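PDB 4Q05: esterase E25 from Uncultured bacterium, which hydrolyses ester bonds, probably of carboxylic esters, as a dimeric member of the bacterial hormone-sensitive lipase family. Local coordinates for residues L211-V216 and P235-S240; T294-G299 and S306-T311. All blocks are in the same frame, centred on the assembly; numbering follows the deposited sequence.

Contact 1 (L211-V216 and P235-S240); sequences LTMGLV and PGADMS
M213 is the one residue of 211-216 that touches 235-240, and it meets A237 and P235. Its CB points toward segment 235-240 but is still too far to touch. With CG anti to the carbonyl carbon and chi2 extended (178°), the chain runs straight out from the helix. CG makes no close contact with 235-240. SD does, lying 3.8 Å from A237 CB. It also grazes the ring of P235, at 4.5 Å from P235 CB. The chain then bends at chi3 (70°), and this keeps CE beside the same methyl, with CE 4.1 Å from A237 CB. The contact is small and wholly apolar. T311 and P283 also pack against M213. Within 235-240, G236 centres an inverse gamma turn, and its O accepts from N210 ND2 of helix 206-221. D238 OD1 takes two bonds, from S240 N at 3.0 Å and from S240 OG at 2.6 Å; the first closes an Asx turn. Helix 206-221 starts at a GxSxG sequence that fits a nucleophile elbow, and G236 is backbone-bonded to S206. Packing of this helix against the end of the next strand and the loop after it fits the core of an alpha/beta hydrolase fold.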
# COMPACT_ATOMS: atom_id res chain seq x y z
N LEU A 211 -18.49 7.34 -7.10
CA LEU A 211 -19.27 7.57 -8.33
C LEU A 211 -18.46 7.18 -9.56
O LEU A 211 -19.00 6.64 -10.52
CB LEU A 211 -19.67 9.04 -8.46
CG LEU A 211 -20.55 9.63 -7.37
CD1 LEU A 211 -20.63 11.14 -7.56
CD2 LEU A 211 -21.93 8.96 -7.36
N THR A 212 -17.17 7.46 -9.53
CA THR A 212 -16.31 7.13 -10.66
C THR A 212 -16.32 5.62 -10.91
O THR A 212 -16.54 5.15 -12.02
CB THR A 212 -14.87 7.64 -10.44
OG1 THR A 212 -14.87 9.07 -10.57
CG2 THR A 212 -13.92 7.07 -11.48
N MET A 213 -16.11 4.85 -9.85
CA MET A 213 -16.15 3.40 -9.98
C MET A 213 -17.53 2.93 -10.48
O MET A 213 -17.62 2.08 -11.37
CB MET A 213 -15.81 2.74 -8.64
CG MET A 213 -14.36 2.98 -8.20
SD MET A 213 -14.06 2.23 -6.59
CE MET A 213 -14.11 0.48 -7.00
N GLY A 214 -18.59 3.48 -9.90
CA GLY A 214 -19.93 3.10 -10.31
C GLY A 214 -20.21 3.45 -11.76
O GLY A 214 -20.81 2.68 -12.50
N LEU A 215 -19.77 4.63 -12.18
CA LEU A 215 -19.93 5.04 -13.57
C LEU A 215 -19.21 4.10 -14.53
O LEU A 215 -19.76 3.67 -15.54
CB LEU A 215 -19.38 6.45 -13.79
CG LEU A 215 -19.36 6.82 -15.27
CD1 LEU A 215 -20.79 6.84 -15.82
CD2 LEU A 215 -18.69 8.16 -15.48
N VAL A 216 -17.96 3.78 -14.22
CA VAL A 216 -17.19 2.93 -15.12
C VAL A 216 -17.86 1.56 -15.26
O VAL A 216 -17.89 1.00 -16.34
CB VAL A 216 -15.73 2.79 -14.67
CG1 VAL A 216 -14.99 1.79 -15.57
CG2 VAL A 216 -15.04 4.14 -14.71
N PRO A 235 -10.44 5.95 -2.21
CA PRO A 235 -11.83 5.83 -2.66
C PRO A 235 -12.79 5.28 -1.62
O PRO A 235 -12.40 4.48 -0.82
CB PRO A 235 -11.73 4.88 -3.83
CG PRO A 235 -10.63 4.00 -3.50
CD PRO A 235 -9.63 4.91 -3.02
N GLY A 236 -14.02 5.75 -1.64
CA GLY A 236 -15.04 5.22 -0.78
C GLY A 236 -15.60 4.00 -1.45
O GLY A 236 -16.74 3.96 -1.84
N ALA A 237 -14.73 3.01 -1.63
CA ALA A 237 -15.06 1.84 -2.45
C ALA A 237 -15.96 0.84 -1.72
O ALA A 237 -16.78 0.17 -2.34
CB ALA A 237 -13.77 1.16 -2.93
N ASP A 238 -15.80 0.75 -0.41
CA ASP A 238 -16.69 -0.08 0.42
C ASP A 238 -17.13 0.74 1.61
O ASP A 238 -16.34 1.01 2.51
CB ASP A 238 -15.96 -1.34 0.90
CG ASP A 238 -16.85 -2.27 1.72
OD1 ASP A 238 -17.99 -1.87 2.07
OD2 ASP A 238 -16.40 -3.40 2.01
N MET A 239 -18.40 1.15 1.62
CA MET A 239 -18.88 2.02 2.69
C MET A 239 -19.65 1.29 3.79
O MET A 239 -20.18 1.93 4.68
CB MET A 239 -19.72 3.18 2.14
CG MET A 239 -18.98 4.04 1.09
SD MET A 239 -17.30 4.53 1.61
CE MET A 239 -17.62 5.34 3.18
N SER A 240 -19.71 -0.04 3.72
CA SER A 240 -20.08 -0.80 4.90
C SER A 240 -18.88 -0.68 5.81
O SER A 240 -17.81 -0.27 5.36
CB SER A 240 -20.36 -2.27 4.56
OG SER A 240 -19.18 -2.93 4.12

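Contact 2 (T294-G299 and S306-T311); sequences TFLITG and SATVRT
T298 and T308 meet methyl to methyl, with T298 CG2 3.6 Å from T308 CG2. The two side chains run alongside in opposite senses. T308 OG1 also comes to 3.6 Å from T298 CB. Two residues earlier on the strand, L296 CD2 rests 3.7 Å from T308 O. The same methyl lies 3.9 Å from T311 CG2, and the L296 side chain is roughly perpendicular to that of T311. Strand 294-299 and helix 305-317 begin a beta-alpha-beta unit that strand 322-327 completes. The axes of segments 294-299 and 306-311 run at 147°, nearer antiparallel than parallel. An alanine at T308 keeps CB but removes CG2 and OG1, which would probably thin the packing against L296 CB and T298. The hydroxyls point to other partners. T308 OG1 bonds to L304 O, one turn back, and T298 OG1 to D302 OD2. T311 OG1 donates to A307 O at 2.8 Å, close to straight on the carbonyl (162°). This bond helps hold T311 with CG2 anti to the backbone N (chi1 -63°), which sets CG2 against L296. Further out, V309 packs on V326 of the second subunit, and a sodium ion lies about 4 Å from the side chain of V309.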
# COMPACT_ATOMS: atom_id res chain seq x y z
N THR A 294 -5.68 2.21 -13.69
CA THR A 294 -6.12 2.95 -12.51
C THR A 294 -4.94 3.29 -11.59
O THR A 294 -4.05 2.47 -11.36
CB THR A 294 -7.19 2.15 -11.76
OG1 THR A 294 -8.31 1.97 -12.62
CG2 THR A 294 -7.64 2.85 -10.47
N PHE A 295 -4.97 4.51 -11.07
CA PHE A 295 -3.93 5.04 -10.19
C PHE A 295 -4.61 5.24 -8.85
O PHE A 295 -5.65 5.91 -8.77
CB PHE A 295 -3.45 6.37 -10.77
CG PHE A 295 -2.33 7.05 -10.00
CD1 PHE A 295 -2.58 7.68 -8.79
CD2 PHE A 295 -1.06 7.13 -10.55
CE1 PHE A 295 -1.56 8.33 -8.11
CE2 PHE A 295 -0.04 7.80 -9.88
CZ PHE A 295 -0.29 8.39 -8.66
N LEU A 296 -4.06 4.64 -7.79
CA LEU A 296 -4.68 4.74 -6.47
C LEU A 296 -3.70 5.26 -5.44
O LEU A 296 -2.52 4.95 -5.49
CB LEU A 296 -5.21 3.38 -5.98
CG LEU A 296 -6.19 2.65 -6.90
CD1 LEU A 296 -5.42 1.63 -7.75
CD2 LEU A 296 -7.27 1.96 -6.07
N ILE A 297 -4.19 6.05 -4.50
CA ILE A 297 -3.33 6.63 -3.48
C ILE A 297 -4.03 6.65 -2.14
O ILE A 297 -5.24 6.87 -2.05
CB ILE A 297 -2.85 8.04 -3.90
CG1 ILE A 297 -1.98 8.67 -2.80
CG2 ILE A 297 -4.01 8.95 -4.20
CD1 ILE A 297 -1.39 9.99 -3.21
N THR A 298 -3.26 6.39 -1.09
CA THR A 298 -3.78 6.38 0.26
C THR A 298 -2.55 6.53 1.19
O THR A 298 -1.49 6.94 0.74
CB THR A 298 -4.59 5.10 0.55
OG1 THR A 298 -5.08 5.09 1.90
CG2 THR A 298 -3.74 3.85 0.31
N GLY A 299 -2.69 6.23 2.47
CA GLY A 299 -1.56 6.36 3.37
C GLY A 299 -1.78 5.55 4.62
O GLY A 299 -2.86 5.01 4.82
N SER A 306 -7.87 0.45 3.75
CA SER A 306 -8.37 -0.86 3.36
C SER A 306 -9.21 -0.77 2.09
O SER A 306 -9.06 -1.57 1.16
CB SER A 306 -9.19 -1.50 4.50
OG SER A 306 -8.36 -1.93 5.56
N ALA A 307 -10.11 0.21 2.03
CA ALA A 307 -10.95 0.38 0.85
C ALA A 307 -10.06 0.52 -0.38
O ALA A 307 -10.36 0.01 -1.47
CB ALA A 307 -11.87 1.61 0.99
N THR A 308 -8.94 1.22 -0.19
CA THR A 308 -8.06 1.53 -1.30
C THR A 308 -7.30 0.30 -1.78
O THR A 308 -7.29 -0.03 -2.98
CB THR A 308 -7.06 2.64 -0.93
OG1 THR A 308 -7.79 3.79 -0.47
CG2 THR A 308 -6.19 3.01 -2.16
N VAL A 309 -6.65 -0.38 -0.85
CA VAL A 309 -5.78 -1.48 -1.22
C VAL A 309 -6.62 -2.69 -1.64
O VAL A 309 -6.19 -3.48 -2.47
CB VAL A 309 -4.77 -1.85 -0.11
CG1 VAL A 309 -3.94 -0.62 0.27
CG2 VAL A 309 -5.47 -2.43 1.11
N ARG A 310 -7.81 -2.81 -1.06
CA ARG A 310 -8.75 -3.85 -1.48
C ARG A 310 -9.15 -3.59 -2.91
O ARG A 310 -9.26 -4.52 -3.70
CB ARG A 310 -9.98 -3.90 -0.58
CG ARG A 310 -9.72 -4.52 0.80
CD ARG A 310 -10.92 -4.33 1.70
NE ARG A 310 -12.09 -5.02 1.16
CZ ARG A 310 -13.35 -4.75 1.49
NH1 ARG A 310 -13.62 -3.77 2.35
NH2 ARG A 310 -14.34 -5.43 0.93
N THR A 311 -9.34 -2.33 -3.26
CA THR A 311 -9.71 -2.01 -4.63
C THR A 311 -8.54 -2.26 -5.59
O THR A 311 -8.72 -2.82 -6.66
CB THR A 311 -10.21 -0.56 -4.78
OG1 THR A 311 -11.40 -0.37 -4.00
CG2 THR A 311 -10.50 -0.26 -6.24

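How the contacts relate
The two contacts follow one another in series. From the N terminus, helix 206-221 comes first. The chain then runs through strand 229-235 into the loop where contact 1 closes, after 18 intervening residues. Only later does it enter strand 294-299, which lies parallel beside strand 229-235 in the sheet. Six residues separate that strand from segment 306-311 of helix 305-317, where contact 2 closes. Neither loop encloses or crosses the other. They join in space instead, their centres about 11 Å apart. D238 OD2 and R310 NH1 form a salt bridge of 2.8 Å, and P235 packs on T308. The strand end and loop 235-240 thus tie helix 206-221 to helix 305-317.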